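PDB 4UT1: flagellar hook-associated protein, which probably serves as a structural junction component of the bacterial flagellum, associated with the hook. Local coordinates for residues I176-I190 with L203-L217. Numbering follows the deposited sequence.
Sequences INSYTSQIAQLNEQI and LLDQRDLAVSKLSQL. With EDO (1,2-ethanediol), chain E.
Ile183 fits as a knob among Arg207, Ala210, Val211 and Leu214: its CG1 rests 3.6 Å from Ala210 CB, and its CD1 touches both Val211 CG2 and Leu214 CD2. Leu214 returns the packing from the facing helix, with CD1 meeting Ile176 CG2 at 3.9 Å and CD2 turned to Ile183. Beside it the Tyr179 ring receives Lys213 CB over one face in a CH-pi contact, 3.7 Å from the ring centroid and 25° off the normal, while Leu217 CD1 lies at the ring edge. Leu186 CD1 presses against the backbone of Arg207, 3.4 Å from its CA. Ile190 closes this end, its CG1 against Leu203 CB and its CD1 3.5 Å above the centre of the Arg207 guanidinium. At the polar edge, Arg207 leaves its backbone with CG opposite N (chi1 -174°) and bends at chi3, bringing NH1 to Asn187 OD1 in a 2.8 Å hydrogen bond that lies in the carbonyl plane of Asn187 and close to the guanidinium plane. NH1 also bonds Gly227 O, Tyr229 adds a cation-pi contact, and Asn187 ND2 is held by Gly242 O and Tyr229 O, so both groups are tied to strand 228-233 and turns of the adjoining antiparallel sheet. Over 176-190 and 203-215 the axes approach to 9.3 Å and cross at -156°, nearly antiparallel, forming a helical hairpin with knobs-into-holes packing at one end of FlgK's helical domain.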
loop_
_atom_site.group_PDB
_atom_site.type_symbol
_atom_site.label_atom_id
_atom_site.label_comp_id
_atom_site.label_asym_id
_atom_site.label_seq_id
_atom_site.Cartn_x
_atom_site.Cartn_y
_atom_site.Cartn_z
ATOM N N ILE A 176 3.183 23.857 -25.522
ATOM C CA ILE A 176 4.479 23.540 -26.099
ATOM C C ILE A 176 4.423 23.489 -27.631
ATOM O O ILE A 176 5.297 24.031 -28.293
ATOM C CB ILE A 176 5.009 22.199 -25.565
ATOM C CG1 ILE A 176 5.379 22.354 -24.091
ATOM C CG2 ILE A 176 6.208 21.717 -26.396
ATOM C CD1 ILE A 176 5.700 21.054 -23.401
ATOM N N ASN A 177 3.406 22.828 -28.185
ATOM C CA ASN A 177 3.289 22.712 -29.635
ATOM C C ASN A 177 3.070 24.077 -30.260
ATOM O O ASN A 177 3.589 24.366 -31.342
ATOM C CB ASN A 177 2.152 21.760 -30.022
ATOM C CG ASN A 177 2.471 20.307 -29.679
ATOM O OD1 ASN A 177 3.635 19.937 -29.546
ATOM N ND2 ASN A 177 1.440 19.481 -29.555
ATOM N N SER A 178 2.314 24.923 -29.566
ATOM C CA SER A 178 2.099 26.285 -30.032
ATOM C C SER A 178 3.409 27.055 -30.131
ATOM O O SER A 178 3.677 27.710 -31.126
ATOM C CB SER A 178 1.135 27.030 -29.099
ATOM O OG SER A 178 -0.172 26.510 -29.219
ATOM N N TYR A 179 4.229 26.974 -29.090
ATOM C CA TYR A 179 5.495 27.697 -29.073
ATOM C C TYR A 179 6.545 27.153 -30.041
ATOM O O TYR A 179 7.287 27.925 -30.649
ATOM C CB TYR A 179 6.067 27.717 -27.660
ATOM C CG TYR A 179 5.287 28.642 -26.750
ATOM C CD1 TYR A 179 5.162 29.992 -27.052
ATOM C CD2 TYR A 179 4.674 28.169 -25.597
ATOM C CE1 TYR A 179 4.438 30.850 -26.230
ATOM C CE2 TYR A 179 3.957 29.014 -24.770
ATOM C CZ TYR A 179 3.846 30.351 -25.088
ATOM O OH TYR A 179 3.132 31.185 -24.265
ATOM N N THR A 180 6.622 25.836 -30.182
ATOM C CA THR A 180 7.594 25.264 -31.102
ATOM C C THR A 180 7.243 25.638 -32.542
ATOM O O THR A 180 8.123 25.993 -33.324
ATOM C CB THR A 180 7.683 23.739 -30.948
ATOM O OG1 THR A 180 6.387 23.155 -31.159
ATOM C CG2 THR A 180 8.171 23.393 -29.541
ATOM N N SER A 181 5.960 25.567 -32.885
ATOM C CA SER A 181 5.501 26.018 -34.188
ATOM C C SER A 181 5.855 27.490 -34.420
ATOM O O SER A 181 6.278 27.864 -35.513
ATOM C CB SER A 181 3.992 25.808 -34.325
ATOM O OG SER A 181 3.528 26.374 -35.536
ATOM N N GLN A 182 5.695 28.318 -33.391
ATOM C CA GLN A 182 6.008 29.744 -33.495
ATOM C C GLN A 182 7.480 29.980 -33.771
ATOM O O GLN A 182 7.845 30.838 -34.579
ATOM C CB GLN A 182 5.629 30.489 -32.215
ATOM C CG GLN A 182 4.159 30.595 -31.943
ATOM C CD GLN A 182 3.892 31.285 -30.613
ATOM O OE1 GLN A 182 4.712 32.073 -30.140
ATOM N NE2 GLN A 182 2.756 30.975 -29.994
ATOM N N ILE A 183 8.322 29.213 -33.094
ATOM C CA ILE A 183 9.761 29.341 -33.233
ATOM C C ILE A 183 10.230 28.863 -34.620
ATOM O O ILE A 183 11.094 29.493 -35.239
ATOM C CB ILE A 183 10.488 28.562 -32.117
ATOM C CG1 ILE A 183 10.235 29.243 -30.758
ATOM C CG2 ILE A 183 11.980 28.466 -32.409
ATOM C CD1 ILE A 183 10.512 28.355 -29.548
ATOM N N ALA A 184 9.656 27.770 -35.121
ATOM C CA ALA A 184 9.965 27.340 -36.492
ATOM C C ALA A 184 9.533 28.424 -37.485
ATOM O O ALA A 184 10.270 28.737 -38.424
ATOM C CB ALA A 184 9.283 26.021 -36.823
ATOM N N GLN A 185 8.339 28.979 -37.275
ATOM C CA GLN A 185 7.813 30.041 -38.140
ATOM C C GLN A 185 8.751 31.244 -38.139
ATOM O O GLN A 185 9.009 31.848 -39.184
ATOM C CB GLN A 185 6.406 30.468 -37.701
ATOM C CG GLN A 185 5.272 29.535 -38.142
ATOM C CD GLN A 185 3.909 29.948 -37.591
ATOM O OE1 GLN A 185 3.337 30.948 -38.014
ATOM N NE2 GLN A 185 3.386 29.172 -36.649
ATOM N N LEU A 186 9.262 31.584 -36.959
ATOM C CA LEU A 186 10.152 32.723 -36.794
ATOM C C LEU A 186 11.530 32.476 -37.395
ATOM O O LEU A 186 12.122 33.394 -37.964
ATOM C CB LEU A 186 10.264 33.093 -35.305
ATOM C CG LEU A 186 8.979 33.729 -34.769
ATOM C CD1 LEU A 186 8.980 33.857 -33.236
ATOM C CD2 LEU A 186 8.751 35.097 -35.403
ATOM N N ASN A 187 12.043 31.249 -37.276
ATOM C CA ASN A 187 13.270 30.876 -37.970
ATOM C C ASN A 187 13.186 31.216 -39.463
ATOM O O ASN A 187 14.100 31.821 -40.023
ATOM C CB ASN A 187 13.571 29.379 -37.788
ATOM C CG ASN A 187 14.169 29.065 -36.422
ATOM O OD1 ASN A 187 14.700 29.949 -35.747
ATOM N ND2 ASN A 187 14.096 27.799 -36.017
ATOM N N GLU A 188 12.073 30.837 -40.089
ATOM C CA GLU A 188 11.842 31.092 -41.511
ATOM C C GLU A 188 11.673 32.581 -41.807
ATOM O O GLU A 188 12.229 33.097 -42.781
ATOM C CB GLU A 188 10.606 30.320 -41.998
ATOM C CG GLU A 188 10.216 30.587 -43.457
ATOM C CD GLU A 188 11.161 29.940 -44.458
ATOM O OE1 GLU A 188 12.106 29.246 -44.032
ATOM O OE2 GLU A 188 10.954 30.133 -45.674
ATOM N N GLN A 189 10.904 33.270 -40.970
ATOM C CA GLN A 189 10.655 34.700 -41.157
ATOM C C GLN A 189 11.926 35.527 -40.981
ATOM O O GLN A 189 12.144 36.514 -41.687
ATOM C CB GLN A 189 9.579 35.181 -40.182
ATOM C CG GLN A 189 8.194 34.643 -40.503
ATOM C CD GLN A 189 7.195 34.867 -39.384
ATOM O OE1 GLN A 189 7.569 35.013 -38.221
ATOM N NE2 GLN A 189 5.913 34.894 -39.734
ATOM N N ILE A 190 12.758 35.122 -40.028
ATOM C CA ILE A 190 14.010 35.814 -39.761
ATOM C C ILE A 190 15.010 35.595 -40.898
ATOM O O ILE A 190 15.649 36.544 -41.361
ATOM C CB ILE A 190 14.614 35.356 -38.415
ATOM C CG1 ILE A 190 13.866 36.027 -37.257
ATOM C CG2 ILE A 190 16.095 35.680 -38.338
ATOM C CD1 ILE A 190 14.410 35.684 -35.894
ATOM N N LEU A 203 11.606 40.488 -34.721
ATOM C CA LEU A 203 11.387 39.057 -34.859
ATOM C C LEU A 203 12.328 38.291 -33.933
ATOM O O LEU A 203 11.935 37.297 -33.319
ATOM C CB LEU A 203 11.588 38.613 -36.309
ATOM C CG LEU A 203 10.565 39.124 -37.327
ATOM C CD1 LEU A 203 10.834 38.523 -38.702
ATOM C CD2 LEU A 203 9.147 38.825 -36.872
ATOM N N LEU A 204 13.570 38.757 -33.835
ATOM C CA LEU A 204 14.539 38.148 -32.933
ATOM C C LEU A 204 14.012 38.139 -31.500
ATOM O O LEU A 204 14.230 37.183 -30.759
ATOM C CB LEU A 204 15.881 38.882 -32.993
ATOM C CG LEU A 204 16.718 38.771 -34.268
ATOM C CD1 LEU A 204 17.954 39.654 -34.162
ATOM C CD2 LEU A 204 17.122 37.332 -34.537
ATOM N N ASP A 205 13.317 39.209 -31.123
ATOM C CA ASP A 205 12.734 39.333 -29.790
ATOM C C ASP A 205 11.552 38.399 -29.593
ATOM O O ASP A 205 11.414 37.772 -28.548
ATOM C CB ASP A 205 12.288 40.772 -29.533
ATOM C CG ASP A 205 13.422 41.661 -29.079
ATOM O OD1 ASP A 205 14.592 41.285 -29.291
ATOM O OD2 ASP A 205 13.142 42.738 -28.506
ATOM N N GLN A 206 10.688 38.338 -30.601
ATOM C CA GLN A 206 9.507 37.485 -30.565
ATOM C C GLN A 206 9.904 36.015 -30.413
ATOM O O GLN A 206 9.242 35.242 -29.716
ATOM C CB GLN A 206 8.685 37.689 -31.836
ATOM C CG GLN A 206 7.264 37.166 -31.776
ATOM C CD GLN A 206 6.413 37.713 -32.913
ATOM O OE1 GLN A 206 6.930 38.321 -33.856
ATOM N NE2 GLN A 206 5.099 37.507 -32.823
ATOM N N ARG A 207 10.991 35.636 -31.074
ATOM C CA ARG A 207 11.486 34.271 -30.995
ATOM C C ARG A 207 12.051 33.977 -29.602
ATOM O O ARG A 207 11.778 32.924 -29.021
ATOM C CB ARG A 207 12.544 34.027 -32.065
ATOM C CG ARG A 207 13.022 32.584 -32.153
ATOM C CD ARG A 207 13.948 32.379 -33.354
ATOM N NE ARG A 207 15.126 33.241 -33.295
ATOM C CZ ARG A 207 16.148 33.179 -34.147
ATOM N NH1 ARG A 207 16.152 32.286 -35.130
ATOM N NH2 ARG A 207 17.175 34.010 -34.011
ATOM N N ASP A 208 12.834 34.912 -29.071
ATOM C CA ASP A 208 13.402 34.764 -27.729
ATOM C C ASP A 208 12.330 34.660 -26.652
ATOM O O ASP A 208 12.465 33.878 -25.715
ATOM C CB ASP A 208 14.332 35.934 -27.411
ATOM C CG ASP A 208 15.675 35.805 -28.087
ATOM O OD1 ASP A 208 16.249 34.700 -28.060
ATOM O OD2 ASP A 208 16.156 36.810 -28.649
ATOM N N LEU A 209 11.279 35.463 -26.777
ATOM C CA LEU A 209 10.167 35.400 -25.839
ATOM C C LEU A 209 9.468 34.052 -25.938
ATOM O O LEU A 209 8.989 33.514 -24.937
ATOM C CB LEU A 209 9.171 36.527 -26.099
ATOM C CG LEU A 209 7.861 36.438 -25.314
ATOM C CD1 LEU A 209 8.128 36.327 -23.813
ATOM C CD2 LEU A 209 6.966 37.631 -25.617
ATOM N N ALA A 210 9.410 33.508 -27.150
ATOM C CA ALA A 210 8.805 32.199 -27.361
ATOM C C ALA A 210 9.620 31.127 -26.645
ATOM O O ALA A 210 9.060 30.268 -25.963
ATOM C CB ALA A 210 8.691 31.891 -28.854
ATOM N N VAL A 211 10.942 31.183 -26.789
ATOM C CA VAL A 211 11.816 30.223 -26.121
ATOM C C VAL A 211 11.666 30.322 -24.605
ATOM O O VAL A 211 11.701 29.308 -23.895
ATOM C CB VAL A 211 13.292 30.439 -26.492
ATOM C CG1 VAL A 211 14.194 29.620 -25.577
ATOM C CG2 VAL A 211 13.535 30.081 -27.958
ATOM N N SER A 212 11.514 31.549 -24.117
ATOM C CA SER A 212 11.330 31.788 -22.688
ATOM C C SER A 212 10.085 31.080 -22.218
ATOM O O SER A 212 10.142 30.222 -21.330
ATOM C CB SER A 212 11.233 33.285 -22.384
ATOM O OG SER A 212 10.783 33.504 -21.052
ATOM N N LYS A 213 8.962 31.439 -22.829
ATOM C CA LYS A 213 7.686 30.816 -22.523
ATOM C C LYS A 213 7.798 29.296 -22.595
ATOM O O LYS A 213 7.335 28.596 -21.702
ATOM C CB LYS A 213 6.595 31.319 -23.473
ATOM C CG LYS A 213 6.412 32.844 -23.481
ATOM C CD LYS A 213 6.267 33.432 -22.080
ATOM C CE LYS A 213 4.933 33.083 -21.441
ATOM N NZ LYS A 213 4.703 33.856 -20.180
ATOM N N LEU A 214 8.435 28.792 -23.647
ATOM C CA LEU A 214 8.620 27.350 -23.809
ATOM C C LEU A 214 9.381 26.684 -22.643
ATOM O O LEU A 214 9.003 25.606 -22.176
ATOM C CB LEU A 214 9.341 27.077 -25.141
ATOM C CG LEU A 214 9.751 25.627 -25.424
ATOM C CD1 LEU A 214 8.544 24.693 -25.399
ATOM C CD2 LEU A 214 10.465 25.538 -26.769
ATOM N N SER A 215 10.447 27.320 -22.165
ATOM C CA SER A 215 11.258 26.723 -21.110
ATOM C C SER A 215 10.499 26.651 -19.781
ATOM O O SER A 215 10.871 25.885 -18.897
ATOM C CB SER A 215 12.566 27.499 -20.929
ATOM O OG SER A 215 12.322 28.815 -20.463
ATOM N N GLN A 216 9.441 27.442 -19.638
ATOM C CA GLN A 216 8.595 27.353 -18.448
ATOM C C GLN A 216 7.702 26.111 -18.507
ATOM O O GLN A 216 7.135 25.683 -17.493
ATOM C CB GLN A 216 7.737 28.615 -18.295
ATOM C CG GLN A 216 8.536 29.885 -18.053
ATOM C CD GLN A 216 7.668 31.127 -18.138
ATOM O OE1 GLN A 216 6.456 31.057 -17.965
ATOM N NE2 GLN A 216 8.283 32.265 -18.419
ATOM N N LEU A 217 7.591 25.518 -19.692
ATOM C CA LEU A 217 6.733 24.359 -19.872
ATOM C C LEU A 217 7.535 23.063 -19.898
ATOM O O LEU A 217 7.043 22.003 -19.484
ATOM C CB LEU A 217 5.910 24.494 -21.153
ATOM C CG LEU A 217 5.073 25.772 -21.281
ATOM C CD1 LEU A 217 4.565 25.899 -22.713
ATOM C CD2 LEU A 217 3.919 25.801 -20.276
HETATM C C1 EDO E . 2.412 21.798 -33.433
HETATM O O1 EDO E . 1.851 23.087 -33.652
HETATM C C2 EDO E . 3.811 21.693 -34.024
HETATM O O2 EDO E . 4.813 22.161 -33.114
#